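PDB 3FG2: putative rubredoxin reductase from Rhodopseudomonas palustris, which uses FAD to carry electrons from NADH to a ferredoxin, probably the one that serves the cytochrome P450 CYP199A2. Local coordinates for residues A[215-220]-A[228-233]; A[143-148]-A[166-171]; A[97-102]-A[268-273]. All coordinates share one frame; numbering follows the deposited sequence.

Interaction 1: A[215-220]-A[228-233]; sequences DRVTGV and LPCDLV
Val220 and Leu228 face each other in the beta hairpin of strands 216-222 and 227-229 as an antiparallel hydrogen-bonded pair: Val220 N gives to Leu228 O at 2.7 Å, and Leu228 N returns a bond to Val220 O at 2.8 Å. Gly219 and Pro229 make the adjoining non-hydrogen-bonded pair, with their CA atoms only 3.8 Å apart. The extended backbone of Gly219 (phi 168°, psi 171°) calls for glycine: a CB would be jammed against the carbonyl oxygen of Thr218 and would also run into Leu228 O. Beyond Pro229 the chain leaves the hairpin; Cys230 N still reaches Thr218 O at 3.0 Å, though from above the carbonyl plane.

The side chains then gather on Val233. With chi1 at 66°, Cys230 holds SG between its own backbone N and carbonyl carbon, which brings the sulfur to 3.5 Å from Gly219 CA and also against Val220 CG2. Val146 of strand 144-148 touches both Val220 and Cys230, while the carboxylate of Asp231 bonds the backbone N atoms of Lys143 and His144. Val220 CG2 meets Val233 CG2 at 3.6 Å, and Val217, crossing Val233 at about a right angle, sets CG1 3.9 Å from that same CG2 methyl.

Interaction 2: A[143-148]-A[166-171]; sequences KHVVVI and LEVDVV
A beta-alpha-beta crossover of what is probably the NADH-binding, Rossmann-type domain, as in related reductases, puts strands 144-148 and 167-171 side by side and parallel, pairing His144 with Glu167 through to Ile148 with Val171. Backbone bonds alternate along the pair, from Glu167 N to Lys143 O (2.8 Å) at one end to Val171 N to Val147 O (2.7 Å) at the other.

At the N-terminal end of the pair the His144 ring lies against Glu167, whose CB sits over one ring face, 3.6 Å from the centroid, in a CH-pi contact. CG of His144 is anti to the backbone N (chi1 -164°), which swings the ring across to the neighbouring strand and lets ND1 give a weak bond to Glu167 O at 3.1 Å. That oxygen also takes Val145 N at 2.9 Å, so one carbonyl serves two donors.

Further along the same face, Val146 CG1 meets Val171 CG2 at 3.7 Å. On the reverse face, Val145 and Val168 lie side by side and point the same way, CG1 of the first 4.1 Å from CG2 of the second. Helix 152-163 covers this face through Phe157 and Ala158; strand 232-235 flanks 144-148, and strand 200-202 flanks 167-171, where His202 NE2 bonds Asp169 OD2.

Interaction 3: A[97-102]-A[268-273]; sequences IEYGHL and PHISAI
Leu102 and Ile270 form a parallel bridge at the border of the FAD-binding Rossmann-type sheet, where strand 270-272 returns after 165 intervening residues to lie beside strand 101-104. Backbone hydrogen bonds join the strands, the firmer from Ser271 N to Leu102 O at 2.7 Å, nearly along the C=O axis. The other runs from Leu102 N to His269 O, but its modelled length of 2.4 Å is doubtful. His269 has a positive phi of 94°, a turn in the chain just ahead of the strand.

The flat-group contact belongs to His101. Its CG is anti to the backbone N (chi1 -160°), which lays the imidazole over the peptide joining His269 and Ile270: His269 C lies 3.4 Å from the ring plane, over its centre, and Ile270 N is nearer the rim on the same face. At the ring edge CE1 comes to 3.0 Å from Ser271 OG, whose hydrogen bond goes to Arg306. An alanine in place of His101 would take away the imidazole and is likely to uncover this face of the peptide and cost Ser271 the ring edge beside its OG.

Side-chain packing, largely apolar, lies on the other side of the bridge. Leu102 and Ile270 run side by side, with Leu102 CB 3.8 Å from Ile270 CG1. Tyr99 crosses Ile270 obliquely and brings OH to 3.6 Å from Ile270 CD1, while Leu102 CB rests over the centre of the tyrosine ring.

Leu5 of strand 4-7, next in the sheet, touches Tyr99 and Leu102. Strand 270-272 is the outermost strand on this side; Ala272 packs on Ile257 and Val259 of strand 257-259, and Ile273 on helix 293-306.

Overall arrangement
Interactions 1 and 2 form one continuous patch, their centres 9 Å apart, because strand 232-235 neighbours strand 144-148: Asp231 N lies 2.9 Å from His144 O, and Leu232 O 2.8 Å from Val146 N, both probable hydrogen bonds. The hairpin thus runs directly into the parallel sheet that holds strands 144-148 and 167-171. Interaction 3 lies across the molecule, its centre about 45 Å and 44 Å from those of interactions 1 and 2, and its chain loop encloses both. It lies closer to the cofactor than interaction 2 does: the Leu102 side chain is about 9 Å from FAD and about 4 Å from that of FAD-binding Met79, whereas the side chain of Val147 in interaction 2 is about 12 Å from FAD.

Interaction 1: A[215-220]-A[228-233]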
ATOM      1  N   ASP A 215     -13.625 -30.006   3.860  1.00 44.20           N
ATOM      2  CA  ASP A 215     -12.770 -28.988   3.268  1.00 43.23           C
ATOM      3  C   ASP A 215     -13.416 -27.643   3.550  1.00 41.03           C
ATOM      4  O   ASP A 215     -13.187 -26.652   2.849  1.00 39.37           O
ATOM      5  CB  ASP A 215     -12.593 -29.214   1.769  1.00 46.19           C
ATOM      6  CG  ASP A 215     -11.521 -30.251   1.469  1.00 51.45           C
ATOM      7  OD1 ASP A 215     -10.389 -30.105   1.989  1.00 52.34           O
ATOM      8  OD2 ASP A 215     -11.802 -31.210   0.717  1.00 54.83           O
ATOM      9  N   ARG A 216     -14.222 -27.638   4.608  1.00 37.30           N
ATOM     10  CA  ARG A 216     -14.932 -26.455   5.059  1.00 35.94           C
ATOM     11  C   ARG A 216     -14.239 -25.884   6.282  1.00 32.53           C
ATOM     12  O   ARG A 216     -14.104 -26.569   7.293  1.00 32.67           O
ATOM     13  CB  ARG A 216     -16.368 -26.813   5.435  1.00 38.45           C
ATOM     14  CG  ARG A 216     -17.232 -27.260   4.281  1.00 43.08           C
ATOM     15  CD  ARG A 216     -18.638 -27.574   4.763  1.00 47.55           C
ATOM     16  NE  ARG A 216     -18.741 -28.902   5.363  1.00 50.90           N
ATOM     17  CZ  ARG A 216     -18.607 -30.038   4.682  1.00 52.57           C
ATOM     18  NH1 ARG A 216     -18.718 -31.203   5.302  1.00 51.67           N
ATOM     19  NH2 ARG A 216     -18.362 -30.007   3.376  1.00 53.97           N
ATOM     20  N   VAL A 217     -13.795 -24.638   6.189  1.00 28.77           N
ATOM     21  CA  VAL A 217     -13.139 -23.988   7.317  1.00 26.17           C
ATOM     22  C   VAL A 217     -14.103 -23.969   8.503  1.00 26.02           C
ATOM     23  O   VAL A 217     -15.289 -23.713   8.326  1.00 28.46           O
ATOM     24  CB  VAL A 217     -12.768 -22.521   6.979  1.00 24.78           C
ATOM     25  CG1 VAL A 217     -12.296 -21.812   8.226  1.00 22.48           C
ATOM     26  CG2 VAL A 217     -11.699 -22.478   5.899  1.00 21.51           C
ATOM     27  N   THR A 218     -13.612 -24.247   9.706  1.00 24.98           N
ATOM     28  CA  THR A 218     -14.479 -24.207  10.882  1.00 25.37           C
ATOM     29  C   THR A 218     -13.871 -23.369  11.999  1.00 24.94           C
ATOM     30  O   THR A 218     -14.505 -23.148  13.027  1.00 25.71           O
ATOM     31  CB  THR A 218     -14.793 -25.618  11.452  1.00 25.17           C
ATOM     32  OG1 THR A 218     -13.574 -26.315  11.727  1.00 26.41           O
ATOM     33  CG2 THR A 218     -15.646 -26.414  10.480  1.00 25.59           C
ATOM     34  N   GLY A 219     -12.644 -22.905  11.801  1.00 23.61           N
ATOM     35  CA  GLY A 219     -12.011 -22.095  12.823  1.00 23.68           C
ATOM     36  C   GLY A 219     -10.531 -21.880  12.597  1.00 23.35           C
ATOM     37  O   GLY A 219      -9.925 -22.492  11.715  1.00 25.67           O
ATOM     38  N   VAL A 220      -9.946 -20.993  13.390  1.00 22.41           N
ATOM     39  CA  VAL A 220      -8.520 -20.709  13.286  1.00 22.08           C
ATOM     40  C   VAL A 220      -7.846 -21.046  14.615  1.00 20.71           C
ATOM     41  O   VAL A 220      -8.203 -20.507  15.664  1.00 21.37           O
ATOM     42  CB  VAL A 220      -8.261 -19.219  12.928  1.00 19.62           C
ATOM     43  CG1 VAL A 220      -6.760 -18.940  12.903  1.00 15.18           C
ATOM     44  CG2 VAL A 220      -8.868 -18.907  11.568  1.00 18.25           C
ATOM     45  N   LEU A 228     -10.451 -20.335  17.407  1.00 20.53           N
ATOM     46  CA  LEU A 228     -11.536 -19.385  17.201  1.00 20.73           C
ATOM     47  C   LEU A 228     -12.410 -19.918  16.072  1.00 21.29           C
ATOM     48  O   LEU A 228     -11.965 -20.039  14.935  1.00 21.29           O
ATOM     49  CB  LEU A 228     -10.993 -18.008  16.820  1.00 20.32           C
ATOM     50  CG  LEU A 228     -10.167 -17.257  17.860  1.00 21.25           C
ATOM     51  CD1 LEU A 228      -9.848 -15.867  17.331  1.00 19.55           C
ATOM     52  CD2 LEU A 228     -10.947 -17.160  19.170  1.00 22.37           C
ATOM     53  N   PRO A 229     -13.667 -20.257  16.374  1.00 23.61           N
ATOM     54  CA  PRO A 229     -14.552 -20.777  15.324  1.00 23.80           C
ATOM     55  C   PRO A 229     -14.830 -19.711  14.269  1.00 25.39           C
ATOM     56  O   PRO A 229     -14.828 -18.513  14.569  1.00 24.06           O
ATOM     57  CB  PRO A 229     -15.803 -21.175  16.093  1.00 24.86           C
ATOM     58  CG  PRO A 229     -15.835 -20.162  17.222  1.00 25.59           C
ATOM     59  CD  PRO A 229     -14.383 -20.094  17.652  1.00 23.17           C
ATOM     60  N   CYS A 230     -15.045 -20.153  13.034  1.00 24.74           N
ATOM     61  CA  CYS A 230     -15.318 -19.239  11.938  1.00 26.13           C
ATOM     62  C   CYS A 230     -15.579 -20.024  10.658  1.00 26.52           C
ATOM     63  O   CYS A 230     -15.154 -21.169  10.535  1.00 28.40           O
ATOM     64  CB  CYS A 230     -14.127 -18.297  11.732  1.00 25.18           C
ATOM     65  SG  CYS A 230     -12.600 -19.101  11.179  1.00 25.84           S
ATOM     66  N   ASP A 231     -16.292 -19.422   9.712  1.00 25.72           N
ATOM     67  CA  ASP A 231     -16.554 -20.105   8.449  1.00 25.97           C
ATOM     68  C   ASP A 231     -15.869 -19.367   7.310  1.00 25.20           C
ATOM     69  O   ASP A 231     -16.004 -19.743   6.151  1.00 26.60           O
ATOM     70  CB  ASP A 231     -18.060 -20.232   8.182  1.00 25.97           C
ATOM     71  CG  ASP A 231     -18.764 -18.895   8.133  1.00 28.57           C
ATOM     72  OD1 ASP A 231     -20.000 -18.895   7.990  1.00 30.71           O
ATOM     73  OD2 ASP A 231     -18.094 -17.846   8.233  1.00 30.55           O
ATOM     74  N   LEU A 232     -15.119 -18.325   7.659  1.00 24.38           N
ATOM     75  CA  LEU A 232     -14.387 -17.533   6.681  1.00 24.30           C
ATOM     76  C   LEU A 232     -13.114 -16.924   7.287  1.00 24.33           C
ATOM     77  O   LEU A 232     -13.121 -16.425   8.418  1.00 24.41           O
ATOM     78  CB  LEU A 232     -15.282 -16.418   6.129  1.00 25.10           C
ATOM     79  CG  LEU A 232     -14.704 -15.482   5.058  1.00 24.91           C
ATOM     80  CD1 LEU A 232     -14.355 -16.266   3.804  1.00 23.77           C
ATOM     81  CD2 LEU A 232     -15.720 -14.402   4.729  1.00 25.92           C
ATOM     82  N   VAL A 233     -12.025 -16.969   6.527  1.00 22.45           N
ATOM     83  CA  VAL A 233     -10.757 -16.408   6.975  1.00 21.55           C
ATOM     84  C   VAL A 233     -10.193 -15.437   5.941  1.00 22.45           C
ATOM     85  O   VAL A 233     -10.142 -15.739   4.744  1.00 21.80           O
ATOM     86  CB  VAL A 233      -9.690 -17.509   7.217  1.00 21.88           C
ATOM     87  CG1 VAL A 233      -8.378 -16.871   7.710  1.00 17.82           C
ATOM     88  CG2 VAL A 233     -10.206 -18.526   8.230  1.00 21.32           C
TER

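Interaction 2: A[143-148]-A[166-171]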
ATOM      1  N   LYS A 143     -21.189 -16.252   8.115  1.00 33.46           N
ATOM      2  CA  LYS A 143     -21.610 -15.733   9.407  1.00 32.50           C
ATOM      3  C   LYS A 143     -20.483 -15.261  10.311  1.00 30.56           C
ATOM      4  O   LYS A 143     -20.682 -14.381  11.145  1.00 30.39           O
ATOM      5  CB  LYS A 143     -22.367 -16.813  10.179  1.00 33.92           C
ATOM      6  CG  LYS A 143     -23.528 -17.460   9.456  1.00 38.38           C
ATOM      7  CD  LYS A 143     -24.786 -16.628   9.571  1.00 41.95           C
ATOM      8  CE  LYS A 143     -26.010 -17.511   9.388  1.00 44.21           C
ATOM      9  NZ  LYS A 143     -26.044 -18.611  10.412  1.00 45.40           N
ATOM     10  N   HIS A 144     -19.299 -15.837  10.148  1.00 28.84           N
ATOM     11  CA  HIS A 144     -18.207 -15.518  11.057  1.00 26.25           C
ATOM     12  C   HIS A 144     -16.836 -15.533  10.384  1.00 25.23           C
ATOM     13  O   HIS A 144     -16.373 -16.581   9.932  1.00 25.34           O
ATOM     14  CB  HIS A 144     -18.251 -16.549  12.185  1.00 23.25           C
ATOM     15  CG  HIS A 144     -17.469 -16.170  13.397  1.00 25.47           C
ATOM     16  ND1 HIS A 144     -16.768 -14.989  13.493  1.00 27.28           N
ATOM     17  CD2 HIS A 144     -17.303 -16.806  14.580  1.00 22.73           C
ATOM     18  CE1 HIS A 144     -16.204 -14.914  14.686  1.00 28.13           C
ATOM     19  NE2 HIS A 144     -16.515 -16.003  15.365  1.00 25.43           N
ATOM     20  N   VAL A 145     -16.177 -14.378  10.332  1.00 22.51           N
ATOM     21  CA  VAL A 145     -14.859 -14.307   9.710  1.00 21.13           C
ATOM     22  C   VAL A 145     -13.742 -13.958  10.699  1.00 21.67           C
ATOM     23  O   VAL A 145     -13.908 -13.095  11.569  1.00 22.36           O
ATOM     24  CB  VAL A 145     -14.829 -13.257   8.565  1.00 20.39           C
ATOM     25  CG1 VAL A 145     -15.211 -11.887   9.094  1.00 17.78           C
ATOM     26  CG2 VAL A 145     -13.442 -13.204   7.950  1.00 18.58           C
ATOM     27  N   VAL A 146     -12.610 -14.645  10.579  1.00 19.34           N
ATOM     28  CA  VAL A 146     -11.466 -14.340  11.427  1.00 19.21           C
ATOM     29  C   VAL A 146     -10.490 -13.590  10.535  1.00 19.30           C
ATOM     30  O   VAL A 146     -10.117 -14.081   9.472  1.00 19.19           O
ATOM     31  CB  VAL A 146     -10.748 -15.608  11.964  1.00 20.06           C
ATOM     32  CG1 VAL A 146      -9.409 -15.218  12.589  1.00 17.72           C
ATOM     33  CG2 VAL A 146     -11.603 -16.292  13.016  1.00 21.76           C
ATOM     34  N   VAL A 147     -10.092 -12.396  10.961  1.00 18.51           N
ATOM     35  CA  VAL A 147      -9.147 -11.594  10.194  1.00 17.70           C
ATOM     36  C   VAL A 147      -7.758 -11.726  10.821  1.00 18.37           C
ATOM     37  O   VAL A 147      -7.543 -11.314  11.963  1.00 17.80           O
ATOM     38  CB  VAL A 147      -9.560 -10.110  10.188  1.00 16.48           C
ATOM     39  CG1 VAL A 147      -8.514  -9.271   9.465  1.00 15.57           C
ATOM     40  CG2 VAL A 147     -10.915  -9.964   9.520  1.00 13.91           C
ATOM     41  N   ILE A 148      -6.824 -12.312  10.077  1.00 17.49           N
ATOM     42  CA  ILE A 148      -5.461 -12.490  10.565  1.00 17.26           C
ATOM     43  C   ILE A 148      -4.612 -11.363   9.999  1.00 19.36           C
ATOM     44  O   ILE A 148      -4.379 -11.302   8.794  1.00 19.97           O
ATOM     45  CB  ILE A 148      -4.846 -13.838  10.100  1.00 16.18           C
ATOM     46  CG1 ILE A 148      -5.783 -15.001  10.456  1.00 14.31           C
ATOM     47  CG2 ILE A 148      -3.476 -14.028  10.748  1.00 12.91           C
ATOM     48  CD1 ILE A 148      -5.320 -16.372   9.949  1.00 12.26           C
ATOM     49  N   LEU A 166     -21.627  -9.673   9.878  1.00 31.00           N
ATOM     50  CA  LEU A 166     -20.809 -10.844  10.186  1.00 31.21           C
ATOM     51  C   LEU A 166     -20.151 -10.711  11.540  1.00 30.98           C
ATOM     52  O   LEU A 166     -19.942  -9.609  12.050  1.00 31.82           O
ATOM     53  CB  LEU A 166     -19.705 -11.061   9.149  1.00 28.79           C
ATOM     54  CG  LEU A 166     -20.053 -11.791   7.857  1.00 29.29           C
ATOM     55  CD1 LEU A 166     -20.984 -10.926   7.023  1.00 29.55           C
ATOM     56  CD2 LEU A 166     -18.777 -12.100   7.091  1.00 23.74           C
ATOM     57  N   GLU A 167     -19.830 -11.852  12.125  1.00 31.60           N
ATOM     58  CA  GLU A 167     -19.155 -11.876  13.406  1.00 32.65           C
ATOM     59  C   GLU A 167     -17.696 -11.680  13.013  1.00 29.90           C
ATOM     60  O   GLU A 167     -17.233 -12.287  12.046  1.00 29.33           O
ATOM     61  CB  GLU A 167     -19.346 -13.237  14.057  1.00 36.79           C
ATOM     62  CG  GLU A 167     -19.135 -13.224  15.527  1.00 44.23           C
ATOM     63  CD  GLU A 167     -20.381 -13.645  16.263  1.00 49.43           C
ATOM     64  OE1 GLU A 167     -21.445 -13.020  16.029  1.00 49.39           O
ATOM     65  OE2 GLU A 167     -20.287 -14.601  17.072  1.00 52.60           O
ATOM     66  N   VAL A 168     -16.970 -10.844  13.747  1.00 26.51           N
ATOM     67  CA  VAL A 168     -15.585 -10.581  13.392  1.00 24.46           C
ATOM     68  C   VAL A 168     -14.571 -10.717  14.514  1.00 24.15           C
ATOM     69  O   VAL A 168     -14.719 -10.118  15.577  1.00 25.61           O
ATOM     70  CB  VAL A 168     -15.432  -9.160  12.809  1.00 24.40           C
ATOM     71  CG1 VAL A 168     -13.994  -8.930  12.366  1.00 22.76           C
ATOM     72  CG2 VAL A 168     -16.383  -8.971  11.655  1.00 23.34           C
ATOM     73  N   ASP A 169     -13.532 -11.506  14.255  1.00 23.46           N
ATOM     74  CA  ASP A 169     -12.440 -11.705  15.200  1.00 22.64           C
ATOM     75  C   ASP A 169     -11.138 -11.369  14.485  1.00 22.31           C
ATOM     76  O   ASP A 169     -10.862 -11.884  13.397  1.00 22.26           O
ATOM     77  CB  ASP A 169     -12.395 -13.148  15.709  1.00 22.55           C
ATOM     78  CG  ASP A 169     -13.399 -13.405  16.812  1.00 23.78           C
ATOM     79  OD1 ASP A 169     -14.578 -13.686  16.515  1.00 27.16           O
ATOM     80  OD2 ASP A 169     -13.014 -13.306  17.987  1.00 23.49           O
ATOM     81  N   VAL A 170     -10.349 -10.490  15.093  1.00 22.64           N
ATOM     82  CA  VAL A 170      -9.075 -10.069  14.522  1.00 19.99           C
ATOM     83  C   VAL A 170      -7.896 -10.652  15.295  1.00 20.54           C
ATOM     84  O   VAL A 170      -7.759 -10.442  16.499  1.00 21.77           O
ATOM     85  CB  VAL A 170      -8.949  -8.532  14.504  1.00 19.04           C
ATOM     86  CG1 VAL A 170      -7.559  -8.134  14.027  1.00 17.55           C
ATOM     87  CG2 VAL A 170     -10.013  -7.932  13.593  1.00 15.51           C
ATOM     88  N   VAL A 171      -7.050 -11.382  14.580  1.00 19.58           N
ATOM     89  CA  VAL A 171      -5.875 -12.022  15.153  1.00 19.44           C
ATOM     90  C   VAL A 171      -4.583 -11.286  14.783  1.00 18.64           C
ATOM     91  O   VAL A 171      -4.209 -11.225  13.611  1.00 16.92           O
ATOM     92  CB  VAL A 171      -5.774 -13.487  14.663  1.00 19.88           C
ATOM     93  CG1 VAL A 171      -4.432 -14.091  15.062  1.00 18.35           C
ATOM     94  CG2 VAL A 171      -6.926 -14.298  15.240  1.00 16.47           C
TER

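Interaction 3: A[97-102]-A[268-273]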
ATOM      1  N   ILE A  97      10.211  -7.997 -26.706  1.00 49.84           N
ATOM      2  CA  ILE A  97      10.275  -6.613 -27.149  1.00 48.51           C
ATOM      3  C   ILE A  97      11.587  -5.945 -26.777  1.00 49.17           C
ATOM      4  O   ILE A  97      12.149  -6.215 -25.718  1.00 49.00           O
ATOM      5  CB  ILE A  97       9.116  -5.797 -26.542  1.00 46.73           C
ATOM      6  CG1 ILE A  97       7.782  -6.449 -26.905  1.00 44.56           C
ATOM      7  CG2 ILE A  97       9.160  -4.362 -27.050  1.00 47.33           C
ATOM      8  CD1 ILE A  97       6.584  -5.747 -26.322  1.00 43.33           C
ATOM      9  N   GLU A  98      12.079  -5.084 -27.666  1.00 49.52           N
ATOM     10  CA  GLU A  98      13.312  -4.349 -27.404  1.00 50.49           C
ATOM     11  C   GLU A  98      12.892  -3.087 -26.670  1.00 48.65           C
ATOM     12  O   GLU A  98      11.790  -2.575 -26.881  1.00 48.52           O
ATOM     13  CB  GLU A  98      14.012  -3.941 -28.697  1.00 52.75           C
ATOM     14  CG  GLU A  98      14.484  -5.076 -29.572  1.00 57.48           C
ATOM     15  CD  GLU A  98      15.273  -4.571 -30.765  1.00 59.18           C
ATOM     16  OE1 GLU A  98      16.386  -4.037 -30.562  1.00 60.85           O
ATOM     17  OE2 GLU A  98      14.773  -4.693 -31.903  1.00 61.46           O
ATOM     18  N   TYR A  99      13.768  -2.578 -25.815  1.00 45.14           N
ATOM     19  CA  TYR A  99      13.442  -1.376 -25.078  1.00 42.76           C
ATOM     20  C   TYR A  99      14.624  -0.426 -25.015  1.00 42.42           C
ATOM     21  O   TYR A  99      15.782  -0.852 -25.077  1.00 41.98           O
ATOM     22  CB  TYR A  99      12.975  -1.736 -23.656  1.00 41.40           C
ATOM     23  CG  TYR A  99      14.019  -2.427 -22.793  1.00 38.38           C
ATOM     24  CD1 TYR A  99      15.099  -1.721 -22.266  1.00 37.52           C
ATOM     25  CD2 TYR A  99      13.939  -3.793 -22.529  1.00 36.60           C
ATOM     26  CE1 TYR A  99      16.072  -2.353 -21.506  1.00 35.03           C
ATOM     27  CE2 TYR A  99      14.908  -4.436 -21.770  1.00 34.09           C
ATOM     28  CZ  TYR A  99      15.972  -3.710 -21.266  1.00 35.10           C
ATOM     29  OH  TYR A  99      16.947  -4.344 -20.538  1.00 33.43           O
ATOM     30  N   GLY A 100      14.318   0.866 -24.919  1.00 41.91           N
ATOM     31  CA  GLY A 100      15.358   1.869 -24.794  1.00 39.79           C
ATOM     32  C   GLY A 100      15.616   1.947 -23.302  1.00 39.47           C
ATOM     33  O   GLY A 100      16.758   1.881 -22.838  1.00 39.69           O
ATOM     34  N   HIS A 101      14.528   2.083 -22.548  1.00 37.70           N
ATOM     35  CA  HIS A 101      14.593   2.133 -21.095  1.00 35.82           C
ATOM     36  C   HIS A 101      13.455   1.281 -20.538  1.00 34.45           C
ATOM     37  O   HIS A 101      12.319   1.336 -21.029  1.00 34.60           O
ATOM     38  CB  HIS A 101      14.478   3.573 -20.587  1.00 35.12           C
ATOM     39  CG  HIS A 101      14.997   3.756 -19.193  1.00 34.91           C
ATOM     40  ND1 HIS A 101      14.292   3.361 -18.077  1.00 35.94           N
ATOM     41  CD2 HIS A 101      16.184   4.225 -18.739  1.00 35.02           C
ATOM     42  CE1 HIS A 101      15.023   3.574 -16.997  1.00 35.37           C
ATOM     43  NE2 HIS A 101      16.176   4.096 -17.371  1.00 35.73           N
ATOM     44  N   LEU A 102      13.776   0.481 -19.527  1.00 32.07           N
ATOM     45  CA  LEU A 102      12.809  -0.409 -18.886  1.00 32.25           C
ATOM     46  C   LEU A 102      12.420   0.085 -17.494  1.00 31.11           C
ATOM     47  O   LEU A 102      13.283   0.348 -16.652  1.00 31.76           O
ATOM     48  CB  LEU A 102      13.393  -1.825 -18.779  1.00 31.26           C
ATOM     49  CG  LEU A 102      12.589  -2.863 -17.989  1.00 31.26           C
ATOM     50  CD1 LEU A 102      11.207  -3.015 -18.600  1.00 30.14           C
ATOM     51  CD2 LEU A 102      13.327  -4.202 -17.989  1.00 31.22           C
ATOM     52  N   PRO A 268      21.775   1.060 -16.125  1.00 40.70           N
ATOM     53  CA  PRO A 268      21.028   2.190 -16.677  1.00 41.30           C
ATOM     54  C   PRO A 268      20.166   1.518 -17.743  1.00 41.38           C
ATOM     55  O   PRO A 268      20.511   0.433 -18.200  1.00 42.71           O
ATOM     56  CB  PRO A 268      22.129   3.081 -17.248  1.00 41.59           C
ATOM     57  CG  PRO A 268      23.214   2.102 -17.598  1.00 41.54           C
ATOM     58  CD  PRO A 268      23.213   1.180 -16.409  1.00 40.51           C
ATOM     59  N   HIS A 269      19.056   2.139 -18.120  1.00 41.25           N
ATOM     60  CA  HIS A 269      18.113   1.569 -19.093  1.00 40.91           C
ATOM     61  C   HIS A 269      17.049   0.832 -18.289  1.00 38.61           C
ATOM     62  O   HIS A 269      16.052   0.385 -18.847  1.00 38.50           O
ATOM     63  CB  HIS A 269      18.753   0.547 -20.046  1.00 44.41           C
ATOM     64  CG  HIS A 269      19.922   1.065 -20.823  1.00 49.92           C
ATOM     65  ND1 HIS A 269      20.707   0.247 -21.608  1.00 51.06           N
ATOM     66  CD2 HIS A 269      20.461   2.305 -20.917  1.00 51.86           C
ATOM     67  CE1 HIS A 269      21.679   0.960 -22.151  1.00 52.75           C
ATOM     68  NE2 HIS A 269      21.552   2.211 -21.747  1.00 53.35           N
ATOM     69  N   ILE A 270      17.273   0.691 -16.983  1.00 35.22           N
ATOM     70  CA  ILE A 270      16.311   0.004 -16.127  1.00 31.70           C
ATOM     71  C   ILE A 270      16.058   0.693 -14.784  1.00 30.56           C
ATOM     72  O   ILE A 270      16.957   0.805 -13.937  1.00 28.70           O
ATOM     73  CB  ILE A 270      16.740  -1.454 -15.848  1.00 31.83           C
ATOM     74  CG1 ILE A 270      16.841  -2.228 -17.164  1.00 32.43           C
ATOM     75  CG2 ILE A 270      15.714  -2.135 -14.941  1.00 29.33           C
ATOM     76  CD1 ILE A 270      17.110  -3.719 -16.994  1.00 31.83           C
ATOM     77  N   SER A 271      14.823   1.144 -14.594  1.00 28.30           N
ATOM     78  CA  SER A 271      14.419   1.803 -13.352  1.00 29.58           C
ATOM     79  C   SER A 271      13.383   0.961 -12.618  1.00 29.46           C
ATOM     80  O   SER A 271      12.728   0.102 -13.214  1.00 30.85           O
ATOM     81  CB  SER A 271      13.808   3.177 -13.642  1.00 27.92           C
ATOM     82  OG  SER A 271      14.785   4.087 -14.095  1.00 28.95           O
ATOM     83  N   ALA A 272      13.237   1.216 -11.323  1.00 29.07           N
ATOM     84  CA  ALA A 272      12.246   0.511 -10.508  1.00 28.01           C
ATOM     85  C   ALA A 272      11.499   1.560  -9.693  1.00 26.58           C
ATOM     86  O   ALA A 272      12.118   2.439  -9.094  1.00 25.19           O
ATOM     87  CB  ALA A 272      12.926  -0.489  -9.585  1.00 27.72           C
ATOM     88  N   ILE A 273      10.172   1.472  -9.680  1.00 24.98           N
ATOM     89  CA  ILE A 273       9.348   2.428  -8.950  1.00 22.18           C
ATOM     90  C   ILE A 273       8.174   1.753  -8.235  1.00 22.40           C
ATOM     91  O   ILE A 273       7.721   0.671  -8.633  1.00 17.73           O
ATOM     92  CB  ILE A 273       8.749   3.490  -9.901  1.00 22.95           C
ATOM     93  CG1 ILE A 273       7.922   2.795 -10.985  1.00 21.83           C
ATOM     94  CG2 ILE A 273       9.850   4.334 -10.519  1.00 23.06           C
ATOM     95  CD1 ILE A 273       7.185   3.742 -11.889  1.00 21.56           C
TER